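DegV family protein (PDB 3FDJ) is of unknown function but, as a member of the DegV family, probably binds a long-chain fatty acid as its relatives do. Local coordinates at residues R203-L208 against A237-D242; A214-A219 against Q246-T251; D32-C37 against I44-D49; A8-D13 against F36-Q41; E77-T82 against E140-A145. All coordinates share one frame; numbering follows the deposited sequence. Where two conformers were deposited one is given.

Contact 1 of 5, residues R203-L208 against A237-D242. With ACY (acetic acid), chain F.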
# COMPACT_ATOMS: atom_id res chain seq x y z
N ARG A 203 19.95 -5.93 -11.43
CA ARG A 203 19.96 -7.27 -12.01
C ARG A 203 20.12 -8.37 -10.95
O ARG A 203 21.25 -8.71 -10.53
CB ARG A 203 21.06 -7.43 -13.07
CG ARG A 203 21.03 -8.84 -13.71
CD ARG A 203 21.89 -9.00 -14.97
NE ARG A 203 21.17 -8.57 -16.17
CZ ARG A 203 20.21 -9.27 -16.78
NH1 ARG A 203 19.60 -8.75 -17.84
NH2 ARG A 203 19.84 -10.47 -16.34
N GLY A 204 18.99 -8.93 -10.54
CA GLY A 204 18.96 -10.12 -9.71
C GLY A 204 18.74 -9.86 -8.24
O GLY A 204 18.98 -8.75 -7.75
N ASP A 205 18.33 -10.91 -7.54
CA ASP A 205 18.00 -10.84 -6.13
C ASP A 205 19.16 -10.40 -5.24
O ASP A 205 18.96 -9.56 -4.34
CB ASP A 205 17.51 -12.19 -5.63
CG ASP A 205 16.23 -12.67 -6.32
OD1 ASP A 205 15.54 -11.86 -6.98
OD2 ASP A 205 15.92 -13.88 -6.17
N LYS A 206 20.34 -10.96 -5.43
CA LYS A 206 21.44 -10.63 -4.53
C LYS A 206 21.81 -9.15 -4.62
O LYS A 206 22.05 -8.49 -3.60
CB LYS A 206 22.66 -11.50 -4.78
CG LYS A 206 22.47 -12.92 -4.24
CD LYS A 206 23.76 -13.70 -4.39
CE LYS A 206 23.86 -14.29 -5.76
NZ LYS A 206 23.18 -15.61 -5.79
N LYS A 207 21.81 -8.61 -5.83
CA LYS A 207 22.12 -7.19 -6.02
C LYS A 207 21.06 -6.29 -5.39
O LYS A 207 21.38 -5.26 -4.78
CB LYS A 207 22.29 -6.88 -7.50
CG LYS A 207 23.62 -7.32 -8.07
CD LYS A 207 23.88 -6.72 -9.46
CE LYS A 207 25.00 -7.42 -10.19
NZ LYS A 207 24.57 -8.79 -10.68
N LEU A 208 19.80 -6.70 -5.50
CA LEU A 208 18.71 -6.00 -4.81
C LEU A 208 18.93 -5.98 -3.29
O LEU A 208 18.77 -4.92 -2.65
CB LEU A 208 17.35 -6.62 -5.17
CG LEU A 208 16.15 -6.08 -4.37
CD1 LEU A 208 15.95 -4.59 -4.69
CD2 LEU A 208 14.91 -6.91 -4.68
N ALA A 237 10.69 -12.11 -1.03
CA ALA A 237 10.27 -11.42 0.17
C ALA A 237 10.94 -12.05 1.41
O ALA A 237 11.39 -11.34 2.31
CB ALA A 237 8.74 -11.42 0.30
N ASP A 238 11.01 -13.38 1.44
CA ASP A 238 11.66 -14.10 2.53
C ASP A 238 13.16 -13.82 2.57
O ASP A 238 13.72 -13.64 3.65
CB ASP A 238 11.41 -15.61 2.44
CG ASP A 238 9.99 -16.02 2.84
OD1 ASP A 238 9.20 -15.16 3.33
OD2 ASP A 238 9.66 -17.23 2.67
N LYS A 239 13.82 -13.73 1.42
CA LYS A 239 15.26 -13.37 1.39
C LYS A 239 15.52 -11.98 1.97
O LYS A 239 16.48 -11.78 2.70
CB LYS A 239 15.82 -13.37 -0.03
CG LYS A 239 16.00 -14.69 -0.68
CD LYS A 239 16.62 -14.49 -2.08
CE LYS A 239 16.62 -15.76 -2.85
NZ LYS A 239 17.19 -15.58 -4.20
N ILE A 240 14.67 -11.04 1.61
CA ILE A 240 14.76 -9.66 2.11
C ILE A 240 14.57 -9.67 3.63
O ILE A 240 15.35 -9.07 4.37
CB ILE A 240 13.74 -8.75 1.43
CG1 ILE A 240 14.09 -8.57 -0.06
CG2 ILE A 240 13.71 -7.37 2.15
CD1 ILE A 240 12.94 -7.95 -0.92
N ALA A 241 13.54 -10.36 4.10
CA ALA A 241 13.26 -10.42 5.52
C ALA A 241 14.47 -11.01 6.27
O ALA A 241 14.86 -10.50 7.32
CB ALA A 241 11.99 -11.26 5.80
N ASP A 242 15.06 -12.07 5.73
CA ASP A 242 16.24 -12.69 6.37
C ASP A 242 17.43 -11.72 6.43
O ASP A 242 18.13 -11.66 7.45
CB ASP A 242 16.68 -13.95 5.59
CG ASP A 242 15.83 -15.18 5.91
OD1 ASP A 242 15.08 -15.17 6.93
OD2 ASP A 242 15.89 -16.16 5.14
C ACY F . 21.99 -5.75 -17.68
O ACY F . 20.97 -6.10 -18.32
OXT ACY F . 22.31 -6.27 -16.57
CH3 ACY F . 22.86 -4.67 -18.26
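D205 and K239 form the polar outer edge of this helix pair, L208 and I240 its apolar inner one. The carboxylate and the amine join in a salt bridge: K239 NZ donates to D205 OD2 over 2.9 Å, reaching the lone pair of OD2 that faces away from the other oxygen. K239 stretches straight out beyond CG, and its chain crosses the aspartate at about a right angle. An alanine in place of D205 is likely to leave the K239 ammonium without this partner, its long chain more able to swing into solvent. On the buried side of the ion pair, L208 CD2 meets I240 CD1 at 4.4 Å, a light methyl touch. I240 is buried, leaning on L209 and L212 of helix 205-219 and on I228, I271 and L273 of the sheet these helices pack on. Elsewhere, R203 binds an acetic acid molecule, probably from the crystallisation liquor, at the edge of its guanidinium: NE to OXT at 2.6 Å and NH1 to O at 3.0 Å. Directly after the N-cap G204, the start of helix 205-219 would probably stabilise the negative charge of D205, and the exposed K239 helps to balance it.

Contact 2 of 5, residues A214-A219 against Q246-T251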
# COMPACT_ATOMS: atom_id res chain seq x y z
N ALA A 214 21.77 -0.67 1.63
CA ALA A 214 22.33 0.68 1.55
C ALA A 214 21.22 1.76 1.70
O ALA A 214 21.39 2.76 2.41
CB ALA A 214 23.12 0.87 0.25
N LEU A 215 20.08 1.53 1.05
CA LEU A 215 18.94 2.46 1.12
C LEU A 215 18.37 2.55 2.54
O LEU A 215 18.09 3.66 3.05
CB LEU A 215 17.85 2.05 0.14
CG LEU A 215 18.18 2.23 -1.34
CD1 LEU A 215 17.18 1.48 -2.22
CD2 LEU A 215 18.25 3.71 -1.72
N LEU A 216 18.21 1.39 3.19
CA LEU A 216 17.71 1.35 4.55
C LEU A 216 18.66 2.07 5.52
O LEU A 216 18.20 2.84 6.35
CB LEU A 216 17.47 -0.09 4.99
CG LEU A 216 16.25 -0.73 4.31
CD1 LEU A 216 16.24 -2.26 4.51
CD2 LEU A 216 14.95 -0.12 4.81
N ASP A 217 19.97 1.83 5.39
CA ASP A 217 20.98 2.52 6.18
C ASP A 217 20.84 4.04 6.04
O ASP A 217 20.79 4.78 7.04
CB ASP A 217 22.41 2.13 5.74
CG ASP A 217 22.82 0.71 6.18
OD1 ASP A 217 22.10 0.06 6.97
OD2 ASP A 217 23.89 0.24 5.71
N ASP A 218 20.80 4.51 4.81
CA ASP A 218 20.68 5.95 4.55
C ASP A 218 19.35 6.52 5.05
O ASP A 218 19.29 7.67 5.46
CB ASP A 218 20.82 6.23 3.07
CG ASP A 218 22.26 6.17 2.60
OD1 ASP A 218 23.18 5.90 3.42
OD2 ASP A 218 22.49 6.41 1.38
N ALA A 219 18.29 5.71 5.00
CA ALA A 219 16.97 6.14 5.45
C ALA A 219 16.85 6.24 6.98
O ALA A 219 15.87 6.79 7.48
CB ALA A 219 15.89 5.18 4.91
N GLN A 246 19.13 -10.20 9.94
CA GLN A 246 20.55 -10.40 10.19
C GLN A 246 21.31 -9.09 10.35
O GLN A 246 22.16 -8.99 11.24
CB GLN A 246 21.17 -11.25 9.06
CG GLN A 246 22.67 -11.51 9.18
CD GLN A 246 23.05 -12.48 10.32
OE1 GLN A 246 22.19 -13.00 11.04
NE2 GLN A 246 24.35 -12.70 10.48
N ALA A 247 21.02 -8.11 9.50
CA ALA A 247 21.78 -6.86 9.46
C ALA A 247 21.36 -5.89 10.55
O ALA A 247 22.19 -5.13 11.08
CB ALA A 247 21.64 -6.20 8.09
N TYR A 248 20.08 -5.89 10.91
CA TYR A 248 19.56 -4.89 11.85
C TYR A 248 18.98 -5.45 13.15
O TYR A 248 18.64 -4.68 14.04
CB TYR A 248 18.50 -4.05 11.16
CG TYR A 248 18.98 -3.35 9.90
CD1 TYR A 248 19.66 -2.14 9.97
CD2 TYR A 248 18.77 -3.90 8.66
CE1 TYR A 248 20.12 -1.50 8.81
CE2 TYR A 248 19.21 -3.27 7.50
CZ TYR A 248 19.88 -2.08 7.58
OH TYR A 248 20.31 -1.46 6.42
N GLY A 249 18.83 -6.76 13.26
CA GLY A 249 18.30 -7.37 14.48
C GLY A 249 16.79 -7.25 14.62
O GLY A 249 16.25 -7.44 15.69
N THR A 250 16.12 -6.94 13.52
CA THR A 250 14.66 -6.77 13.51
C THR A 250 13.96 -8.03 14.02
O THR A 250 14.32 -9.13 13.64
CB THR A 250 14.20 -6.53 12.08
OG1 THR A 250 15.03 -5.52 11.49
CG2 THR A 250 12.72 -6.11 12.04
N THR A 251 12.97 -7.84 14.88
CA THR A 251 12.11 -8.93 15.33
C THR A 251 10.66 -8.75 14.86
O THR A 251 9.91 -9.73 14.81
CB THR A 251 12.12 -9.09 16.84
OG1 THR A 251 11.75 -7.86 17.45
CG2 THR A 251 13.52 -9.52 17.33
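Y248 reaches from the last turn of helix 234-248 to helix 205-219, where its hydroxyl meets D217 and L216. From CB, which points toward the other helix, CG follows anti to the carbonyl carbon (chi1 -57°), aiming the ring at helix 205-219. At the far end of the ring, CE1 lies 3.1 Å from D217 OD1, which sits at the ring edge close to its plane. CZ is equally near that oxygen and has L216 CB at 4.1 Å. Here two neighbouring helices, each packed on the six-stranded mixed sheet, are bridged close to their C-terminal ends; just beyond Y248 the chain leaves helical geometry at G249, whose phi is positive. The tip atom OH gives its proton to D217 OD1 in a hydrogen bond modelled at 2.4 Å, so short that the exact length is doubtful. The carboxylate and ring planes stand 72° apart. The same OH rests 3.5 Å from L216 CB, so one side of the polar tip is apolar. L216 itself faces inward, against I244 of helix 234-248 and F156 of the sheet, while D217 lies on the exposed side. Y248 also meets the ring of Y221 edge-to-face.

Contact 3 of 5, residues D32-C37 against I44-D49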
# COMPACT_ATOMS: atom_id res chain seq x y z
N ASP A 32 -11.78 -4.15 -21.06
CA ASP A 32 -13.02 -3.94 -21.81
C ASP A 32 -14.02 -5.07 -21.54
O ASP A 32 -15.24 -4.85 -21.59
CB ASP A 32 -12.73 -3.82 -23.32
CG ASP A 32 -13.90 -3.18 -24.10
OD1 ASP A 32 -14.42 -2.11 -23.69
OD2 ASP A 32 -14.29 -3.75 -25.15
N ASN A 33 -13.51 -6.26 -21.20
CA ASN A 33 -14.34 -7.47 -21.00
C ASN A 33 -14.74 -7.88 -19.58
O ASN A 33 -15.67 -8.66 -19.43
CB ASN A 33 -13.61 -8.67 -21.59
CG ASN A 33 -13.88 -8.83 -23.05
OD1 ASN A 33 -15.01 -9.12 -23.44
ND2 ASN A 33 -12.86 -8.65 -23.88
N GLU A 34 -14.04 -7.43 -18.54
CA GLU A 34 -14.26 -7.97 -17.20
C GLU A 34 -13.85 -6.96 -16.13
O GLU A 34 -12.89 -6.21 -16.33
CB GLU A 34 -13.49 -9.29 -17.02
CG GLU A 34 -13.58 -9.85 -15.59
CD GLU A 34 -13.22 -11.32 -15.42
OE1 GLU A 34 -12.81 -11.99 -16.40
OE2 GLU A 34 -13.35 -11.82 -14.27
N GLU A 35 -14.60 -6.93 -15.02
CA GLU A 35 -14.27 -6.12 -13.84
C GLU A 35 -13.79 -7.04 -12.73
O GLU A 35 -14.44 -8.03 -12.41
CB GLU A 35 -15.48 -5.36 -13.32
CG GLU A 35 -15.70 -3.97 -13.93
CD GLU A 35 -16.32 -2.97 -12.93
OE1 GLU A 35 -16.97 -3.40 -11.94
OE2 GLU A 35 -16.14 -1.74 -13.12
N PHE A 36 -12.65 -6.70 -12.15
CA PHE A 36 -12.11 -7.46 -11.03
C PHE A 36 -12.20 -6.56 -9.81
O PHE A 36 -11.57 -5.52 -9.77
CB PHE A 36 -10.65 -7.86 -11.27
CG PHE A 36 -10.42 -8.65 -12.52
CD1 PHE A 36 -10.26 -8.02 -13.73
CD2 PHE A 36 -10.35 -10.05 -12.47
CE1 PHE A 36 -10.03 -8.74 -14.89
CE2 PHE A 36 -10.13 -10.78 -13.62
CZ PHE A 36 -9.96 -10.13 -14.84
N CYS A 37 -13.01 -6.95 -8.85
CA CYS A 37 -13.19 -6.18 -7.63
C CYS A 37 -12.20 -6.72 -6.58
O CYS A 37 -12.14 -7.93 -6.35
CB CYS A 37 -14.63 -6.31 -7.16
SG CYS A 37 -14.95 -5.41 -5.70
N ILE A 44 -6.60 -13.66 -7.65
CA ILE A 44 -5.55 -12.78 -8.18
C ILE A 44 -4.69 -13.50 -9.19
O ILE A 44 -4.33 -12.92 -10.20
CB ILE A 44 -4.69 -12.21 -7.04
CG1 ILE A 44 -5.49 -11.18 -6.26
CG2 ILE A 44 -3.41 -11.58 -7.59
CD1 ILE A 44 -4.95 -10.85 -4.89
N HIS A 45 -4.40 -14.77 -8.94
CA HIS A 45 -3.59 -15.58 -9.85
C HIS A 45 -4.25 -15.65 -11.24
O HIS A 45 -3.59 -15.47 -12.26
CB HIS A 45 -3.39 -16.98 -9.27
CG HIS A 45 -2.49 -17.85 -10.09
ND1 HIS A 45 -1.11 -17.71 -10.08
CD2 HIS A 45 -2.75 -18.86 -10.95
CE1 HIS A 45 -0.57 -18.59 -10.90
NE2 HIS A 45 -1.54 -19.30 -11.44
N ARG A 46 -5.56 -15.87 -11.25
CA ARG A 46 -6.33 -15.85 -12.49
C ARG A 46 -6.30 -14.48 -13.18
O ARG A 46 -6.15 -14.39 -14.40
CB ARG A 46 -7.78 -16.27 -12.20
CG ARG A 46 -8.73 -16.09 -13.38
CD ARG A 46 -10.14 -16.60 -13.09
NE ARG A 46 -11.03 -16.36 -14.22
CZ ARG A 46 -11.65 -15.21 -14.48
NH1 ARG A 46 -11.51 -14.14 -13.70
NH2 ARG A 46 -12.43 -15.12 -15.56
N MSE A 47 -6.46 -13.41 -12.40
CA MSE A 47 -6.44 -12.07 -12.97
C MSE A 47 -5.10 -11.79 -13.64
O MSE A 47 -5.05 -11.25 -14.74
CB MSE A 47 -6.70 -11.02 -11.89
CG MSE A 47 -6.77 -9.61 -12.44
SE MSE A 47 -6.86 -8.28 -11.02
CE MSE A 47 -5.03 -8.43 -10.31
N LEU A 48 -4.01 -12.12 -12.96
CA LEU A 48 -2.67 -11.89 -13.51
C LEU A 48 -2.47 -12.70 -14.80
O LEU A 48 -1.85 -12.20 -15.75
CB LEU A 48 -1.60 -12.24 -12.49
CG LEU A 48 -1.52 -11.33 -11.25
CD1 LEU A 48 -0.53 -11.89 -10.24
CD2 LEU A 48 -1.16 -9.92 -11.64
N ASP A 49 -2.97 -13.93 -14.83
CA ASP A 49 -2.89 -14.75 -16.04
C ASP A 49 -3.67 -14.10 -17.18
O ASP A 49 -3.21 -14.09 -18.31
CB ASP A 49 -3.42 -16.19 -15.79
CG ASP A 49 -2.42 -17.09 -15.05
OD1 ASP A 49 -1.29 -16.66 -14.71
OD2 ASP A 49 -2.76 -18.28 -14.80
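F36 lies between two aliphatic chains, with M47 over one face of its ring and E34 over the other. On the helix side, CG of M47 (selenomethionine) stands 3.6 Å from the ring centroid and 12° off the normal, a CH-pi contact almost over the middle. The side chain then bends at its last torsion, and the selenium goes off obliquely, 4.4 Å from the same centroid, as a Met-aromatic contact. On the opposite face E34 CG rides 3.7 Å above the ring plane, toward the rim. The rest of E34 extends to meet R46, which comes from the opposite direction with its chain straight from CG to NE. R46 NH1 and NH2 each meet one oxygen of E34 in an end-on salt bridge, NH1 to OE2 at 3.0 Å and NH2 to OE1 at a longer 3.3 Å, the carboxylate and guanidinium planes twisted by 46°. The guanidinium also passes obliquely by the phenyl, NH1 lying 3.6 Å from F36 CE2, which places the ion pair at the outer margin of the buried ring. Strand 35-37 is hydrogen-bonded to strand 21-30 through F36 and I29, and the following helix 44-52 folds back over this hairpin: M47 also touches I29, while L42 and I50 pack against F36.

Contact 4 of 5, residues A8-D13 against F36-Q41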
# COMPACT_ATOMS: atom_id res chain seq x y z
N ALA A 8 -9.79 1.35 5.39
CA ALA A 8 -8.75 1.62 4.40
C ALA A 8 -9.19 1.15 3.05
O ALA A 8 -9.97 0.22 2.94
CB ALA A 8 -7.44 0.93 4.80
N ASP A 9 -8.69 1.78 1.99
CA ASP A 9 -8.87 1.17 0.70
C ASP A 9 -8.03 -0.11 0.56
O ASP A 9 -7.05 -0.35 1.29
CB ASP A 9 -8.64 2.15 -0.43
CG ASP A 9 -7.23 2.55 -0.55
OD1 ASP A 9 -6.39 1.66 -0.87
OD2 ASP A 9 -6.96 3.77 -0.38
N SER A 10 -8.43 -0.92 -0.42
CA SER A 10 -7.86 -2.26 -0.61
C SER A 10 -6.39 -2.26 -1.06
O SER A 10 -5.77 -3.32 -1.07
CB SER A 10 -8.73 -3.04 -1.60
OG SER A 10 -8.62 -2.51 -2.92
N ALA A 11 -5.83 -1.10 -1.38
CA ALA A 11 -4.38 -0.99 -1.61
C ALA A 11 -3.57 -1.32 -0.35
O ALA A 11 -2.36 -1.49 -0.45
CB ALA A 11 -4.00 0.37 -2.13
N CYS A 12 -4.22 -1.41 0.81
CA CYS A 12 -3.53 -1.82 2.04
C CYS A 12 -3.23 -3.32 2.10
O CYS A 12 -2.50 -3.77 2.98
CB CYS A 12 -4.33 -1.39 3.27
SG CYS A 12 -5.79 -2.36 3.55
N ASP A 13 -3.80 -4.08 1.16
CA ASP A 13 -3.55 -5.54 0.99
C ASP A 13 -4.18 -6.44 2.06
O ASP A 13 -4.09 -7.67 1.95
CB ASP A 13 -2.04 -5.89 0.89
CG ASP A 13 -1.29 -5.08 -0.19
OD1 ASP A 13 -1.73 -5.09 -1.36
OD2 ASP A 13 -0.21 -4.49 0.14
N PHE A 36 -12.65 -6.70 -12.15
CA PHE A 36 -12.11 -7.46 -11.03
C PHE A 36 -12.20 -6.56 -9.81
O PHE A 36 -11.57 -5.52 -9.77
CB PHE A 36 -10.65 -7.86 -11.27
CG PHE A 36 -10.42 -8.65 -12.52
CD1 PHE A 36 -10.26 -8.02 -13.73
CD2 PHE A 36 -10.35 -10.05 -12.47
CE1 PHE A 36 -10.03 -8.74 -14.89
CE2 PHE A 36 -10.13 -10.78 -13.62
CZ PHE A 36 -9.96 -10.13 -14.84
N CYS A 37 -13.01 -6.95 -8.85
CA CYS A 37 -13.19 -6.18 -7.63
C CYS A 37 -12.20 -6.72 -6.58
O CYS A 37 -12.14 -7.93 -6.35
CB CYS A 37 -14.63 -6.31 -7.16
SG CYS A 37 -14.95 -5.41 -5.70
N ASP A 38 -11.41 -5.84 -5.99
CA ASP A 38 -10.35 -6.22 -5.06
C ASP A 38 -10.94 -6.49 -3.68
O ASP A 38 -10.70 -5.77 -2.72
CB ASP A 38 -9.27 -5.11 -5.02
CG ASP A 38 -8.04 -5.50 -4.21
OD1 ASP A 38 -7.88 -6.69 -3.85
OD2 ASP A 38 -7.19 -4.59 -3.96
N ASP A 39 -11.69 -7.58 -3.57
CA ASP A 39 -12.38 -7.92 -2.34
C ASP A 39 -12.03 -9.35 -1.95
O ASP A 39 -11.09 -9.95 -2.51
CB ASP A 39 -13.90 -7.73 -2.53
CG ASP A 39 -14.51 -8.66 -3.58
OD1 ASP A 39 -13.84 -9.60 -4.06
OD2 ASP A 39 -15.69 -8.44 -3.94
N GLY A 40 -12.80 -9.93 -1.03
CA GLY A 40 -12.58 -11.33 -0.63
C GLY A 40 -12.79 -12.40 -1.70
O GLY A 40 -12.36 -13.53 -1.54
N GLN A 41 -13.46 -12.05 -2.79
CA GLN A 41 -13.78 -13.03 -3.83
C GLN A 41 -12.71 -13.12 -4.91
O GLN A 41 -12.74 -14.03 -5.72
CB GLN A 41 -15.11 -12.67 -4.50
CG GLN A 41 -16.25 -12.46 -3.54
CD GLN A 41 -16.51 -13.69 -2.73
OE1 GLN A 41 -16.35 -13.69 -1.50
NE2 GLN A 41 -16.87 -14.78 -3.41
O HOH W 1 -6.51 -5.94 -1.12
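S10 carries its OG in the position between backbone N and carbonyl carbon (chi1 69°), and D38 holds its CG anti to its own backbone N (chi1 -173°); these two choices bring the hydroxyl to one carboxylate oxygen. S10 OG donates to D38 OD2 at 2.7 Å, arriving from above the carboxylate plane, 46° out of it. S10 CB follows at 3.2 Å from the same oxygen, packing the pair closely. A water gives a hydrogen bond to S10 O at 2.7 Å and a weak one to D38 OD1. Each segment is shaped to present its residue. D9 OD1 takes the backbone N-H of A11 at 2.9 Å, an Asx turn that starts the short 3-10 segment 10-12 at the end of strand 5-9; D38 is the centre of an inverse gamma turn, and D39 makes a second Asx turn to the N of Q41. Both touching residues are buried, yet their polar atoms are provided for: the S10 hydroxyl is also bonded to L27 N, and the D38 oxygens to G260 N and L261 N. Those amides lie at the N-terminal end of helix 260-266, which would probably stabilise a negative D38. The contact thus sits where strands 5-9, 21-30 and 35-37 of one sheet meet that helix, with M122 of helix 120-134 covering D9 and A11.

Contact 5 of 5, residues E77-T82 against E140-A145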
# COMPACT_ATOMS: atom_id res chain seq x y z
N GLU A 77 -16.35 7.42 15.69
CA GLU A 77 -14.94 7.77 15.60
C GLU A 77 -14.28 6.87 14.56
O GLU A 77 -14.19 5.65 14.74
CB GLU A 77 -14.22 7.59 16.95
CG GLU A 77 -14.69 8.53 18.01
CD GLU A 77 -14.06 8.32 19.39
OE1 GLU A 77 -14.02 7.18 19.91
OE2 GLU A 77 -13.68 9.34 19.98
N ILE A 78 -13.85 7.46 13.45
CA ILE A 78 -13.34 6.71 12.32
C ILE A 78 -12.05 7.32 11.80
O ILE A 78 -11.95 8.55 11.64
CB ILE A 78 -14.36 6.69 11.15
CG1 ILE A 78 -15.74 6.17 11.62
CG2 ILE A 78 -13.83 5.86 9.93
CD1 ILE A 78 -16.81 6.19 10.52
N PHE A 79 -11.07 6.45 11.56
CA PHE A 79 -9.87 6.82 10.82
C PHE A 79 -9.93 6.07 9.50
O PHE A 79 -10.19 4.86 9.46
CB PHE A 79 -8.58 6.48 11.59
CG PHE A 79 -8.33 7.37 12.76
CD1 PHE A 79 -7.82 8.66 12.59
CD2 PHE A 79 -8.61 6.94 14.04
CE1 PHE A 79 -7.60 9.48 13.68
CE2 PHE A 79 -8.41 7.78 15.15
CZ PHE A 79 -7.93 9.05 14.96
N VAL A 80 -9.68 6.81 8.42
CA VAL A 80 -9.67 6.25 7.07
C VAL A 80 -8.29 6.42 6.49
O VAL A 80 -7.80 7.56 6.43
CB VAL A 80 -10.69 6.97 6.17
CG1 VAL A 80 -10.79 6.24 4.82
CG2 VAL A 80 -12.08 7.06 6.84
N VAL A 81 -7.65 5.33 6.05
CA VAL A 81 -6.32 5.44 5.42
C VAL A 81 -6.46 5.20 3.93
O VAL A 81 -7.10 4.23 3.51
CB VAL A 81 -5.33 4.46 6.06
CG1 VAL A 81 -3.92 4.60 5.42
CG2 VAL A 81 -5.26 4.68 7.59
N THR A 82 -5.92 6.11 3.12
CA THR A 82 -6.02 5.97 1.68
C THR A 82 -4.65 5.90 1.01
O THR A 82 -3.66 6.35 1.54
CB THR A 82 -6.82 7.12 0.99
OG1 THR A 82 -6.04 8.32 0.94
CG2 THR A 82 -8.18 7.42 1.70
N GLU A 140 -8.57 12.74 19.32
CA GLU A 140 -7.83 13.95 19.00
C GLU A 140 -6.32 13.76 19.18
O GLU A 140 -5.53 14.28 18.40
CB GLU A 140 -8.34 15.13 19.82
CG GLU A 140 -9.79 15.52 19.50
CD GLU A 140 -10.85 14.60 20.10
OE1 GLU A 140 -10.57 13.76 21.02
OE2 GLU A 140 -12.00 14.74 19.60
N GLU A 141 -5.92 12.98 20.17
CA GLU A 141 -4.50 12.67 20.37
C GLU A 141 -3.94 11.87 19.21
O GLU A 141 -2.84 12.14 18.72
CB GLU A 141 -4.28 11.93 21.69
CG GLU A 141 -4.63 12.76 22.91
CD GLU A 141 -4.62 12.01 24.24
OE1 GLU A 141 -4.84 10.77 24.28
OE2 GLU A 141 -4.43 12.69 25.28
N ILE A 142 -4.71 10.87 18.77
CA ILE A 142 -4.29 9.98 17.71
C ILE A 142 -4.24 10.75 16.39
O ILE A 142 -3.27 10.63 15.62
CB ILE A 142 -5.25 8.77 17.57
CG1 ILE A 142 -5.25 7.94 18.85
CG2 ILE A 142 -4.87 7.93 16.35
CD1 ILE A 142 -6.41 6.91 18.94
N ASP A 143 -5.25 11.58 16.16
CA ASP A 143 -5.36 12.34 14.92
C ASP A 143 -4.13 13.25 14.74
O ASP A 143 -3.63 13.37 13.65
CB ASP A 143 -6.65 13.16 14.95
CG ASP A 143 -6.90 13.94 13.66
OD1 ASP A 143 -6.36 13.57 12.60
OD2 ASP A 143 -7.69 14.91 13.71
N GLY A 144 -3.66 13.86 15.81
CA GLY A 144 -2.42 14.69 15.76
C GLY A 144 -1.16 13.86 15.57
O GLY A 144 -0.31 14.17 14.75
N ALA A 145 -1.08 12.78 16.32
CA ALA A 145 0.18 12.04 16.46
C ALA A 145 0.51 11.18 15.27
O ALA A 145 1.70 10.94 15.00
CB ALA A 145 0.16 11.22 17.74
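F79 projects from strand 77-82 onto helix 139-150, its ring pressed against I142 and D143. The far corner of the ring does most of the touching: CZ meets I142 CG2 at 3.5 Å, and CE2 follows to the same methyl at 3.7 Å, an oblique approach. On the next side, CE1 lies 3.8 Å from D143 CA, which comes to the ring edge near its plane, and 4.0 Å from D143 CB. I142 holds CG2 opposite its backbone N while CG1 runs opposite the carbonyl carbon (chi1 -62°), and this branching leaves CG2 as the methyl that meets the phenyl. One shell out, F139 stacks on the F79 ring, M4 touches both F79 and I142, and L129, M132 and I133 of helix 120-134 also touch I142. The carboxylate of D143 has its own partner in R111 of strand 109-114, as E140 has in K109, and these salt bridges pin the helix to the sheet beside the apolar patch. Within the sheet, F79 is held by backbone bonds to R5 and V7 of the parallel strand 5-9. An alanine at F79 would probably open a gap beside I142 and leave F139 without its stacking partner. Between the two segments the contact is apolar, and the polar fixing is left to the bonds that D143 and E140 make with strand 109-114.

Contacts 4, 3 and 5 open in that order along the chain, followed by contacts 1 and 2. The first three reach one sheet: contacts 3 and 4 share F36 and C37 on strand 35-37, their centres 13 Å apart, while contacts 4 and 5 touch where neighbouring strands 5-9 and 77-82 run parallel. Contacts 1 and 2, also 13 Å between centres, lie at two levels of one helix pair, 205-219 with 234-248, on the other six-stranded sheet. Contact 5 lies about 34 Å from contact 1 between centres, across the chain's centre. The contacts fall in two groups, one on each sheet, and contact 4, bonded to the start of helix 260-266, ties the first to the second's part of the chain.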